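Long-range contacts in leucine aminopeptidase (Legionella pneumophila, PDB 5GNE), which probably removes amino-terminal residues from peptides as a zinc-dependent aminopeptidase of the M28 family: residues G201-S206 with L265-Y270; I186-H191 with A367-L372; S210-M215 with I230-Y235; S159-T164 with P171-V176; P182-V187 with P258-M263. All coordinates share one frame; numbering follows the deposited sequence.

Overall arrangement
From the N terminus, interaction 4 comes first and closes the short hairpin 157-164/170-177 at one edge of the mixed sheet, in series with the rest. Strand 185-191 then opens two loops at once: interaction 5 pairs its start with strand 259-264, and interaction 2 sets it against helix 355-373 near the C terminus. Inside both lies interaction 3, which packs helix 202-221 on strand 230-235, between the hairpin and strand 185-191. Interaction 1 joins the start of that helix to the loop after strand 259-264; it crosses interaction 5, encloses interaction 3 and sits inside the loop of interaction 2, meeting strand 185-191 at the zinc site.

Interaction 1: G201-S206 with L265-Y270; sequences GADDDS and LDQAGY. With ZN (zinc ion), chain D.
D203 reaches the loop 265-270 first, its OD1 turned to the backbone amide of G269. OD1 accepts the hydrogen of G269 N at 3.0 Å and is met nearly end-on along its C-O bond, while OD2 lies 3.3 Å from Y270 CB and accepts a further bond from N340. With CG anti to the backbone N (chi1 -171°), the short acid swings off the helix start to serve both partners. The backbone of D203 also takes part: its O receives a CA-H...O contact from Q267.

D204 OD1 binds zinc at 2.2 Å, and D266 grips the same ion with OD1 at 2.0 Å and OD2 at 2.5 Å, the two carboxylate planes turned 31° apart. H191 NE2 supplies the remaining ligand, and S316 hydrogen-bonds D266 OD2. D204 belongs to the second zinc site too, with E239 and H344.

The D205 side chain crosses that of the metal ligand D266 at about a right angle. OD1 takes the N-H of Q267 at 2.8 Å, from above the carboxylate plane, and OD2 accepts the N-H of H191. Three successive aspartates thus divide the work: one shared between two metals, two fixing the loop and neighbouring strand. D204 OD1 and D266 OD1 stand 3.2 Å apart, a closeness that their shared zinc probably makes tolerable by offsetting their negative charge.

Interaction 2: I186-H191 with A367-L372; sequences IVIGAH and AFIVEL. With ZN (zinc ion), chain D.
I186 drives its CD1 methyl against L372 CB, 3.4 Å away, the closest approach between this strand and the helix. CG1 stands anti to the carbonyl carbon (chi1 -65°) and, extended beyond that, carries CD1 to L372; CG2 is directed instead to F368, 3.8 Å from CE2, meeting the ring obliquely. I188, two residues on and on the same side of the strand, has its chain bent at chi2 (-63°), which folds CD1 back toward the helix, where it touches both F368 CD2 and I369 CG1, each 4.1 Å away. The F368 ring is steadied from within its own helix, where L372 CD1 lies over one face near the rim.

Branched isoleucines suit the strand, since each can touch two helix residues, and the F368 ring is broad enough to be touched by both. I369 also leans on M215 and F232. The strand and helix axes run antiparallel at 172°, 9.9 Å apart. Further along, H191 leaves the packing and binds zinc through NE2 at 2.3 Å, with D193 on ND1. This is the layering of an alpha/beta sandwich: a helix over a central strand whose C-terminal end delivers a metal ligand, as in M28 zinc peptidases.

Interaction 3: S210-M215 with I230-Y235; sequences SVELEM and IYFIAY
E212 holds CG between its backbone N and carbonyl carbon (chi1 72°) and continues extended through chi2, so that its carboxylate is carried straight from the helix to the backbone of the strand at I233. F232 CB points toward the helix, and CG beside the backbone N (chi1 -60°) turns the ring so that CD2 and CE2 meet it.

At the end of E212, OE2 stands 2.7 Å from I233 O. Two oxygens that close suggest that the buried glutamate holds a proton and donates it. A long acid suits this place because it can reach main-chain atoms where the axes of the two segments come within 9.1 Å. I188 and A190 of the neighbouring strand flank the same side chain.

The F232 ring takes the helix obliquely. Its CD2 lies 3.6 Å from E212 O, and its CE2 meets M215 CB at 3.9 Å. An aromatic ring fits here because its broad apolar rim can meet both the E212 carbonyl and M215 CB, while flexible M215 bends at chi3 and packs its end on I369, which also touches F232. The strand in turn receives T175 OG1 at F232 O from the adjoining hairpin.

Helix and strand run nearly antiparallel, at 153°, as expected in the beta-alpha-beta unit formed by 185-191, 202-221 and 230-235, where the helix crosses one face of the sheet.

Interaction 4: S159-T164 with P171-V176; sequences SYFVKT and PSVVTV
Y160 and V174 lie side by side, pointing the same way: V174 CB sits over one face of the tyrosine ring, 4.0 Å from its centroid, in a CH-pi contact, and CG1 reaches OH at 3.4 Å. The ring lies over its neighbour because chi1 of 48° places CG between the backbone N and carbonyl carbon and lays the side chain across the strands. V162 continues that face, its CG2 meeting V174 CG2 at 3.8 Å; beta-branched valines suit extended chain, and V174 alone of the two lies against the ring. On the other face, F161 runs beside P171 and V173, with CD1 3.5 Å from P171 CG. There S159 CB also touches T175 CG2.

The antiparallel backbones supply two hydrogen-bonded pairs. Y160 and V174 exchange N-H...O bonds in both directions, close to straight, whereas the V162-S172 pair is more tilted, S172 O receiving its donor from 39° out of the carbonyl plane.

Near the end where the connecting loop joins the strands, a water is held by V162 O at 2.9 Å, T164 OG1 and S172 OG. T164 is further fixed by Q170 O, and S172 OG by the N-H of A236. Small hydroxyl side chains fit this spot because they can share one water. Thus main-chain bonds set the register, apolar contacts clothe both faces, and water bridges the polar end.

Interaction 5: P182-V187 with P258-M263; sequences PGEAIV and PVKAVM. With SO4 (sulfate ion), chain E.
V187 lies alongside V262, pointing the same way, with V187 CB 3.9 Å from V262 CG2. The two belong to neighbouring parallel strands, 185-191 and 259-264, in the mixed sheet of the alpha/beta fold, and a beta bulge interrupts their register between A185 and I186. V259 crosses V187 at about a right angle and brings CG1 to 4.0 Å from V187 CG2. F252 of helix 243-254 packs on V187 and V259, and small A185 leaves room for Y231, which touches it.

A185 takes P258 O through its N-H and offers its own O to K260, in the carbonyl plane; V187 N gives its hydrogen to A261 O and V187 O accepts from M263 N, each at 2.8 Å and nearly straight.

E184 and K260 also cross at about a right angle, their CB atoms 3.5 Å apart. The lysine chain runs extended until chi4 (82°) turns NZ toward the acid and a sulfate, probably from the crystallisation liquor. E184 OE2 stands 3.9 Å from K260 NZ, a long salt bridge, and R228 also binds the ion. Sulfate O3 accepts the N-H of E184 at 2.7 Å, whereas K260 NZ reaches O2 by a weak bond of 3.1 Å.

Interaction 1: G201-S206 with L265-Y270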
# COMPACT_ATOMS: atom_id res chain seq x y z
N GLY A 201 13.24 4.04 -6.72
CA GLY A 201 11.95 4.04 -6.07
C GLY A 201 12.12 4.18 -4.57
O GLY A 201 11.46 3.50 -3.79
N ALA A 202 13.03 5.06 -4.18
CA ALA A 202 13.37 5.20 -2.78
C ALA A 202 12.17 5.63 -1.94
O ALA A 202 11.75 4.90 -1.05
CB ALA A 202 14.50 6.18 -2.62
N ASP A 203 11.64 6.82 -2.19
CA ASP A 203 10.43 7.25 -1.50
C ASP A 203 9.22 6.46 -1.99
O ASP A 203 8.40 6.04 -1.19
CB ASP A 203 10.15 8.73 -1.71
CG ASP A 203 9.03 9.24 -0.83
OD1 ASP A 203 8.97 8.78 0.33
OD2 ASP A 203 8.22 10.10 -1.27
N ASP A 204 9.12 6.24 -3.30
CA ASP A 204 8.00 5.47 -3.82
C ASP A 204 8.21 4.02 -3.49
O ASP A 204 8.58 3.18 -4.32
CB ASP A 204 7.75 5.66 -5.29
CG ASP A 204 6.30 5.44 -5.63
OD1 ASP A 204 5.61 4.88 -4.76
OD2 ASP A 204 5.83 5.80 -6.72
N ASP A 205 8.07 3.87 -2.18
CA ASP A 205 7.85 2.73 -1.34
C ASP A 205 8.89 1.72 -1.02
O ASP A 205 8.57 0.69 -0.44
CB ASP A 205 6.57 2.07 -1.75
CG ASP A 205 5.51 2.36 -0.73
OD1 ASP A 205 5.77 3.32 0.05
OD2 ASP A 205 4.49 1.66 -0.65
N SER A 206 10.14 2.04 -1.28
CA SER A 206 11.14 1.42 -0.43
C SER A 206 10.81 1.91 0.98
O SER A 206 10.74 1.12 1.93
CB SER A 206 12.56 1.83 -0.81
OG SER A 206 13.49 1.12 -0.01
N LEU A 265 0.98 2.25 3.57
CA LEU A 265 2.20 3.03 3.62
C LEU A 265 2.73 3.18 2.21
O LEU A 265 3.41 2.29 1.70
CB LEU A 265 3.22 2.34 4.52
CG LEU A 265 2.79 2.27 5.99
CD1 LEU A 265 3.63 1.27 6.76
CD2 LEU A 265 2.89 3.67 6.65
N ASP A 266 2.44 4.31 1.59
CA ASP A 266 2.95 4.59 0.27
C ASP A 266 3.61 5.99 0.31
O ASP A 266 2.92 7.01 0.41
CB ASP A 266 1.80 4.48 -0.73
CG ASP A 266 2.26 4.37 -2.15
OD1 ASP A 266 3.48 4.47 -2.40
OD2 ASP A 266 1.38 4.15 -3.01
N GLN A 267 4.93 6.01 0.15
CA GLN A 267 5.78 7.21 0.36
C GLN A 267 5.74 7.71 1.79
O GLN A 267 4.90 8.53 2.16
CB GLN A 267 5.39 8.33 -0.59
CG GLN A 267 5.67 7.96 -2.00
CD GLN A 267 4.92 8.83 -2.96
OE1 GLN A 267 5.08 10.04 -2.96
NE2 GLN A 267 4.09 8.21 -3.78
N ALA A 268 6.62 7.13 2.61
CA ALA A 268 6.74 7.51 4.01
C ALA A 268 8.06 8.20 4.37
O ALA A 268 8.43 8.23 5.54
CB ALA A 268 6.56 6.30 4.87
N GLY A 269 8.79 8.70 3.37
CA GLY A 269 10.15 9.12 3.64
C GLY A 269 10.69 10.43 3.11
O GLY A 269 11.83 10.78 3.39
N TYR A 270 9.88 11.18 2.37
CA TYR A 270 10.36 12.40 1.76
C TYR A 270 9.70 13.60 2.37
O TYR A 270 8.48 13.66 2.47
CB TYR A 270 10.12 12.39 0.26
CG TYR A 270 10.40 13.73 -0.41
CD1 TYR A 270 11.69 14.11 -0.73
CD2 TYR A 270 9.37 14.59 -0.76
CE1 TYR A 270 11.95 15.32 -1.36
CE2 TYR A 270 9.62 15.80 -1.38
CZ TYR A 270 10.91 16.16 -1.68
OH TYR A 270 11.16 17.35 -2.31
ZN ZN D . 3.45 4.36 -4.39

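Interaction 2: I186-H191 with A367-L372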
# COMPACT_ATOMS: atom_id res chain seq x y z
N ILE A 186 -5.46 -7.04 11.87
CA ILE A 186 -5.00 -5.74 11.49
C ILE A 186 -4.08 -5.96 10.32
O ILE A 186 -3.36 -6.93 10.30
CB ILE A 186 -4.29 -5.03 12.64
CG1 ILE A 186 -5.30 -4.78 13.75
CG2 ILE A 186 -3.74 -3.68 12.20
CD1 ILE A 186 -4.61 -4.49 15.03
N VAL A 187 -4.19 -5.11 9.30
CA VAL A 187 -3.36 -5.23 8.12
C VAL A 187 -2.50 -3.97 7.93
O VAL A 187 -3.00 -2.83 7.95
CB VAL A 187 -4.20 -5.48 6.85
CG1 VAL A 187 -3.32 -5.46 5.62
CG2 VAL A 187 -4.94 -6.80 6.96
N ILE A 188 -1.21 -4.20 7.73
CA ILE A 188 -0.26 -3.19 7.30
C ILE A 188 0.24 -3.56 5.91
O ILE A 188 0.64 -4.72 5.68
CB ILE A 188 0.99 -3.11 8.24
CG1 ILE A 188 0.60 -3.27 9.71
CG2 ILE A 188 1.78 -1.84 7.96
CD1 ILE A 188 -0.30 -2.15 10.20
N GLY A 189 0.28 -2.62 4.99
CA GLY A 189 0.72 -2.93 3.65
C GLY A 189 1.53 -1.82 3.03
O GLY A 189 1.41 -0.65 3.41
N ALA A 190 2.37 -2.19 2.07
CA ALA A 190 3.14 -1.23 1.27
C ALA A 190 3.41 -1.93 -0.04
O ALA A 190 3.36 -3.14 -0.10
CB ALA A 190 4.44 -0.86 1.99
N HIS A 191 3.68 -1.20 -1.11
CA HIS A 191 3.97 -1.88 -2.36
C HIS A 191 5.46 -1.93 -2.64
O HIS A 191 6.19 -0.98 -2.35
CB HIS A 191 3.19 -1.26 -3.52
CG HIS A 191 3.71 0.06 -4.01
ND1 HIS A 191 4.65 0.16 -5.01
CD2 HIS A 191 3.32 1.33 -3.74
CE1 HIS A 191 4.88 1.43 -5.29
NE2 HIS A 191 4.08 2.16 -4.54
N ALA A 367 1.97 2.49 17.31
CA ALA A 367 0.82 2.93 18.12
C ALA A 367 -0.50 2.35 17.56
O ALA A 367 -1.38 1.86 18.30
CB ALA A 367 0.77 4.44 18.16
N PHE A 368 -0.62 2.42 16.24
CA PHE A 368 -1.73 1.81 15.52
C PHE A 368 -1.88 0.34 15.90
O PHE A 368 -2.94 -0.10 16.33
CB PHE A 368 -1.49 1.99 14.03
CG PHE A 368 -2.65 1.62 13.16
CD1 PHE A 368 -3.72 2.49 12.99
CD2 PHE A 368 -2.63 0.44 12.44
CE1 PHE A 368 -4.78 2.15 12.14
CE2 PHE A 368 -3.67 0.09 11.60
CZ PHE A 368 -4.74 0.95 11.45
N ILE A 369 -0.79 -0.41 15.77
CA ILE A 369 -0.79 -1.82 16.10
C ILE A 369 -1.10 -2.09 17.58
O ILE A 369 -1.85 -3.00 17.91
CB ILE A 369 0.54 -2.46 15.73
CG1 ILE A 369 0.66 -2.60 14.21
CG2 ILE A 369 0.66 -3.84 16.32
CD1 ILE A 369 2.00 -3.15 13.82
N VAL A 370 -0.55 -1.29 18.49
CA VAL A 370 -0.79 -1.54 19.91
C VAL A 370 -2.23 -1.19 20.29
O VAL A 370 -2.92 -1.98 20.93
CB VAL A 370 0.19 -0.75 20.82
CG1 VAL A 370 -0.25 -0.82 22.27
CG2 VAL A 370 1.59 -1.30 20.68
N GLU A 371 -2.68 -0.01 19.92
CA GLU A 371 -3.98 0.39 20.41
C GLU A 371 -5.13 -0.40 19.77
O GLU A 371 -6.16 -0.64 20.42
CB GLU A 371 -4.17 1.89 20.25
CG GLU A 371 -3.12 2.67 21.05
CD GLU A 371 -3.37 2.64 22.55
OE1 GLU A 371 -4.33 2.00 23.00
OE2 GLU A 371 -2.61 3.29 23.30
N LEU A 372 -4.96 -0.84 18.52
CA LEU A 372 -5.93 -1.78 17.94
C LEU A 372 -5.67 -3.23 18.41
O LEU A 372 -6.62 -3.98 18.68
CB LEU A 372 -5.88 -1.70 16.42
CG LEU A 372 -6.51 -0.45 15.79
CD1 LEU A 372 -6.31 -0.45 14.30
CD2 LEU A 372 -7.99 -0.45 16.08
ZN ZN D . 3.45 4.36 -4.39

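Interaction 3: S210-M215 with I230-Y235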
# COMPACT_ATOMS: atom_id res chain seq x y z
N SER A 210 10.20 -0.37 4.16
CA SER A 210 11.14 -0.36 5.27
C SER A 210 10.42 -0.11 6.60
O SER A 210 10.73 -0.73 7.62
CB SER A 210 12.25 0.68 5.04
OG SER A 210 11.76 2.00 5.24
N VAL A 211 9.49 0.82 6.58
CA VAL A 211 8.76 1.17 7.79
C VAL A 211 8.01 -0.02 8.38
O VAL A 211 8.06 -0.26 9.58
CB VAL A 211 7.80 2.33 7.53
CG1 VAL A 211 6.78 2.49 8.67
CG2 VAL A 211 8.64 3.62 7.34
N GLU A 212 7.35 -0.79 7.53
CA GLU A 212 6.56 -1.91 8.03
C GLU A 212 7.47 -3.06 8.42
O GLU A 212 7.11 -3.84 9.32
CB GLU A 212 5.48 -2.35 7.03
CG GLU A 212 5.96 -3.06 5.78
CD GLU A 212 4.79 -3.61 4.95
OE1 GLU A 212 3.66 -3.75 5.47
OE2 GLU A 212 4.99 -3.86 3.74
N LEU A 213 8.61 -3.19 7.75
CA LEU A 213 9.57 -4.23 8.14
C LEU A 213 10.08 -3.97 9.54
O LEU A 213 10.12 -4.88 10.36
CB LEU A 213 10.74 -4.31 7.16
CG LEU A 213 10.58 -5.47 6.18
CD1 LEU A 213 11.68 -5.44 5.15
CD2 LEU A 213 10.56 -6.83 6.90
N GLU A 214 10.41 -2.72 9.84
CA GLU A 214 10.79 -2.35 11.21
C GLU A 214 9.65 -2.58 12.22
O GLU A 214 9.88 -3.01 13.36
CB GLU A 214 11.28 -0.90 11.27
CG GLU A 214 11.79 -0.45 12.65
CD GLU A 214 12.88 -1.34 13.25
OE1 GLU A 214 13.51 -2.14 12.51
OE2 GLU A 214 13.13 -1.24 14.47
N MET A 215 8.43 -2.23 11.83
CA MET A 215 7.26 -2.49 12.67
C MET A 215 7.18 -3.97 13.04
O MET A 215 7.06 -4.33 14.22
CB MET A 215 6.00 -2.05 11.97
CG MET A 215 5.80 -0.54 12.03
SD MET A 215 4.57 -0.09 10.81
CE MET A 215 3.16 -0.95 11.51
N ILE A 230 -1.70 -9.77 13.19
CA ILE A 230 -1.24 -8.60 12.48
C ILE A 230 -0.64 -9.06 11.18
O ILE A 230 0.27 -9.87 11.17
CB ILE A 230 -0.15 -7.84 13.27
CG1 ILE A 230 -0.59 -7.65 14.71
CG2 ILE A 230 0.16 -6.51 12.59
CD1 ILE A 230 -1.95 -6.99 14.87
N TYR A 231 -1.11 -8.51 10.08
CA TYR A 231 -0.54 -8.83 8.78
C TYR A 231 0.43 -7.77 8.31
O TYR A 231 0.20 -6.54 8.46
CB TYR A 231 -1.64 -9.01 7.72
CG TYR A 231 -2.43 -10.28 7.84
CD1 TYR A 231 -3.50 -10.38 8.72
CD2 TYR A 231 -2.11 -11.39 7.05
CE1 TYR A 231 -4.24 -11.57 8.83
CE2 TYR A 231 -2.84 -12.57 7.15
CZ TYR A 231 -3.90 -12.65 8.05
OH TYR A 231 -4.62 -13.81 8.15
N PHE A 232 1.51 -8.22 7.71
CA PHE A 232 2.37 -7.28 7.03
C PHE A 232 2.45 -7.73 5.58
O PHE A 232 2.74 -8.89 5.31
CB PHE A 232 3.75 -7.22 7.67
CG PHE A 232 3.72 -6.79 9.11
CD1 PHE A 232 3.52 -7.72 10.12
CD2 PHE A 232 3.88 -5.45 9.46
CE1 PHE A 232 3.49 -7.33 11.45
CE2 PHE A 232 3.85 -5.06 10.77
CZ PHE A 232 3.66 -5.99 11.77
N ILE A 233 2.15 -6.82 4.67
CA ILE A 233 2.03 -7.14 3.26
C ILE A 233 2.90 -6.30 2.34
O ILE A 233 3.00 -5.08 2.46
CB ILE A 233 0.56 -7.03 2.79
CG1 ILE A 233 -0.34 -7.88 3.70
CG2 ILE A 233 0.43 -7.54 1.39
CD1 ILE A 233 -1.79 -7.84 3.37
N ALA A 234 3.56 -6.98 1.42
CA ALA A 234 4.25 -6.36 0.29
C ALA A 234 3.49 -6.58 -1.04
O ALA A 234 3.52 -7.70 -1.60
CB ALA A 234 5.67 -6.90 0.19
N TYR A 235 2.79 -5.56 -1.51
CA TYR A 235 2.03 -5.66 -2.75
C TYR A 235 2.92 -5.66 -3.97
O TYR A 235 3.79 -4.80 -4.13
CB TYR A 235 1.01 -4.51 -2.88
CG TYR A 235 0.11 -4.34 -1.67
CD1 TYR A 235 -0.82 -5.31 -1.36
CD2 TYR A 235 0.20 -3.23 -0.84
CE1 TYR A 235 -1.66 -5.18 -0.26
CE2 TYR A 235 -0.64 -3.08 0.26
CZ TYR A 235 -1.57 -4.06 0.54
OH TYR A 235 -2.40 -3.92 1.63

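Interaction 4: S159-T164 with P171-V176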
# COMPACT_ATOMS: atom_id res chain seq x y z
N SER A 159 3.79 -17.07 6.28
CA SER A 159 4.13 -16.22 5.14
C SER A 159 3.90 -16.96 3.83
O SER A 159 4.27 -18.11 3.70
CB SER A 159 5.58 -15.71 5.22
OG SER A 159 6.51 -16.76 4.99
N TYR A 160 3.26 -16.30 2.87
CA TYR A 160 3.03 -16.91 1.56
C TYR A 160 3.00 -15.91 0.43
O TYR A 160 2.70 -14.74 0.63
CB TYR A 160 1.74 -17.71 1.55
CG TYR A 160 0.56 -16.99 2.14
CD1 TYR A 160 0.37 -16.93 3.52
CD2 TYR A 160 -0.39 -16.39 1.33
CE1 TYR A 160 -0.73 -16.29 4.07
CE2 TYR A 160 -1.49 -15.75 1.86
CZ TYR A 160 -1.67 -15.70 3.23
OH TYR A 160 -2.77 -15.07 3.77
N PHE A 161 3.33 -16.38 -0.77
CA PHE A 161 3.13 -15.60 -1.97
C PHE A 161 1.68 -15.62 -2.38
O PHE A 161 1.00 -16.62 -2.22
CB PHE A 161 4.00 -16.13 -3.09
CG PHE A 161 5.45 -16.02 -2.81
CD1 PHE A 161 6.05 -14.77 -2.76
CD2 PHE A 161 6.21 -17.15 -2.55
CE1 PHE A 161 7.40 -14.65 -2.48
CE2 PHE A 161 7.57 -17.03 -2.26
CZ PHE A 161 8.17 -15.78 -2.22
N VAL A 162 1.22 -14.49 -2.91
CA VAL A 162 -0.04 -14.44 -3.61
C VAL A 162 0.21 -14.02 -5.06
O VAL A 162 0.67 -12.92 -5.32
CB VAL A 162 -1.03 -13.49 -2.96
CG1 VAL A 162 -2.26 -13.32 -3.85
CG2 VAL A 162 -1.42 -14.02 -1.57
N LYS A 163 -0.04 -14.95 -5.98
CA LYS A 163 0.19 -14.81 -7.41
C LYS A 163 -0.46 -13.54 -7.94
O LYS A 163 -1.59 -13.23 -7.59
CB LYS A 163 -0.44 -16.02 -8.11
CG LYS A 163 0.38 -16.73 -9.16
CD LYS A 163 -0.39 -17.98 -9.65
CE LYS A 163 -0.48 -19.06 -8.54
NZ LYS A 163 -0.91 -20.43 -8.99
N THR A 164 0.24 -12.82 -8.81
CA THR A 164 -0.34 -11.62 -9.40
C THR A 164 -1.00 -12.03 -10.71
O THR A 164 -0.66 -11.55 -11.78
CB THR A 164 0.72 -10.49 -9.59
OG1 THR A 164 1.37 -10.27 -8.34
CG2 THR A 164 0.05 -9.17 -10.00
N PRO A 171 5.28 -11.65 -7.47
CA PRO A 171 4.14 -11.97 -6.60
C PRO A 171 4.03 -10.98 -5.45
O PRO A 171 5.02 -10.29 -5.13
CB PRO A 171 4.50 -13.35 -6.05
CG PRO A 171 5.96 -13.28 -5.94
CD PRO A 171 6.47 -12.40 -7.06
N SER A 172 2.87 -10.92 -4.82
CA SER A 172 2.73 -10.21 -3.56
C SER A 172 3.21 -11.12 -2.42
O SER A 172 3.22 -12.34 -2.57
CB SER A 172 1.28 -9.81 -3.35
OG SER A 172 0.94 -8.76 -4.21
N VAL A 173 3.50 -10.54 -1.27
CA VAL A 173 3.88 -11.34 -0.12
C VAL A 173 3.05 -10.96 1.09
O VAL A 173 3.05 -9.80 1.51
CB VAL A 173 5.35 -11.15 0.23
CG1 VAL A 173 5.72 -12.02 1.44
CG2 VAL A 173 6.24 -11.45 -0.98
N VAL A 174 2.35 -11.95 1.64
CA VAL A 174 1.51 -11.78 2.82
C VAL A 174 2.21 -12.47 3.99
O VAL A 174 2.58 -13.64 3.88
CB VAL A 174 0.11 -12.39 2.59
CG1 VAL A 174 -0.78 -12.28 3.84
CG2 VAL A 174 -0.56 -11.74 1.40
N THR A 175 2.40 -11.75 5.09
CA THR A 175 2.94 -12.34 6.32
C THR A 175 2.01 -11.98 7.47
O THR A 175 1.25 -11.01 7.37
CB THR A 175 4.32 -11.83 6.65
OG1 THR A 175 4.22 -10.49 7.16
CG2 THR A 175 5.22 -11.89 5.42
N VAL A 176 2.03 -12.79 8.52
CA VAL A 176 1.17 -12.55 9.67
C VAL A 176 1.84 -12.97 10.95
O VAL A 176 2.44 -14.04 11.02
CB VAL A 176 -0.21 -13.30 9.56
CG1 VAL A 176 -0.02 -14.78 9.33
CG2 VAL A 176 -1.05 -13.05 10.81
O HOH W 1 -0.19 -10.37 -6.38

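Interaction 5: P182-V187 with P258-M263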
# COMPACT_ATOMS: atom_id res chain seq x y z
N PRO A 182 -7.39 -14.79 18.16
CA PRO A 182 -8.83 -14.65 17.86
C PRO A 182 -9.16 -13.26 17.31
O PRO A 182 -8.52 -12.29 17.68
CB PRO A 182 -9.50 -14.84 19.22
CG PRO A 182 -8.44 -14.34 20.20
CD PRO A 182 -7.13 -14.81 19.61
N GLY A 183 -10.20 -13.15 16.49
CA GLY A 183 -10.65 -11.83 16.12
C GLY A 183 -10.30 -11.30 14.75
O GLY A 183 -9.63 -11.95 13.94
N GLU A 184 -10.72 -10.07 14.51
CA GLU A 184 -10.47 -9.48 13.22
C GLU A 184 -9.05 -8.98 13.20
O GLU A 184 -8.52 -8.48 14.19
CB GLU A 184 -11.43 -8.33 12.94
CG GLU A 184 -12.91 -8.69 12.98
CD GLU A 184 -13.79 -7.46 12.87
OE1 GLU A 184 -14.36 -7.24 11.78
OE2 GLU A 184 -13.90 -6.71 13.87
N ALA A 185 -8.41 -9.17 12.06
CA ALA A 185 -7.01 -8.89 11.94
C ALA A 185 -6.73 -7.40 11.70
O ALA A 185 -7.62 -6.61 11.37
CB ALA A 185 -6.41 -9.74 10.83
N ILE A 186 -5.46 -7.04 11.87
CA ILE A 186 -5.00 -5.74 11.49
C ILE A 186 -4.08 -5.96 10.32
O ILE A 186 -3.36 -6.93 10.30
CB ILE A 186 -4.29 -5.03 12.64
CG1 ILE A 186 -5.30 -4.78 13.75
CG2 ILE A 186 -3.74 -3.68 12.20
CD1 ILE A 186 -4.61 -4.49 15.03
N VAL A 187 -4.19 -5.11 9.30
CA VAL A 187 -3.36 -5.23 8.12
C VAL A 187 -2.50 -3.97 7.93
O VAL A 187 -3.00 -2.83 7.95
CB VAL A 187 -4.20 -5.48 6.85
CG1 VAL A 187 -3.32 -5.46 5.62
CG2 VAL A 187 -4.94 -6.80 6.96
N PRO A 258 -11.28 -12.29 8.56
CA PRO A 258 -11.91 -11.02 8.96
C PRO A 258 -10.88 -9.95 9.30
O PRO A 258 -9.92 -10.24 10.01
CB PRO A 258 -12.74 -11.39 10.19
CG PRO A 258 -12.07 -12.65 10.73
CD PRO A 258 -11.45 -13.36 9.55
N VAL A 259 -11.13 -8.72 8.86
CA VAL A 259 -10.17 -7.63 8.98
C VAL A 259 -10.82 -6.33 9.46
O VAL A 259 -11.68 -5.75 8.79
CB VAL A 259 -9.49 -7.35 7.64
CG1 VAL A 259 -8.74 -6.02 7.71
CG2 VAL A 259 -8.57 -8.49 7.26
N LYS A 260 -10.34 -5.86 10.60
CA LYS A 260 -10.90 -4.70 11.29
C LYS A 260 -10.32 -3.37 10.81
O LYS A 260 -10.93 -2.33 10.97
CB LYS A 260 -10.61 -4.88 12.79
CG LYS A 260 -11.16 -3.80 13.75
CD LYS A 260 -10.56 -4.00 15.15
CE LYS A 260 -11.42 -3.36 16.22
NZ LYS A 260 -12.55 -4.22 16.62
N ALA A 261 -9.11 -3.41 10.24
CA ALA A 261 -8.37 -2.18 9.95
C ALA A 261 -7.19 -2.40 9.06
O ALA A 261 -6.44 -3.37 9.22
CB ALA A 261 -7.89 -1.53 11.24
N VAL A 262 -7.00 -1.46 8.14
CA VAL A 262 -5.94 -1.51 7.16
C VAL A 262 -5.20 -0.16 7.09
O VAL A 262 -5.82 0.91 6.96
CB VAL A 262 -6.51 -1.89 5.76
CG1 VAL A 262 -5.36 -1.96 4.72
CG2 VAL A 262 -7.26 -3.22 5.81
N MET A 263 -3.88 -0.24 7.21
CA MET A 263 -2.97 0.89 7.01
C MET A 263 -2.17 0.73 5.74
O MET A 263 -1.59 -0.32 5.50
CB MET A 263 -2.00 1.03 8.16
CG MET A 263 -0.97 2.21 8.01
SD MET A 263 -0.00 2.44 9.46
CE MET A 263 -1.08 3.46 10.33
S SO4 E . -13.29 -8.62 17.37
O1 SO4 E . -12.85 -9.12 18.67
O2 SO4 E . -13.27 -7.15 17.34
O3 SO4 E . -12.43 -9.15 16.32
O4 SO4 E . -14.65 -9.09 17.13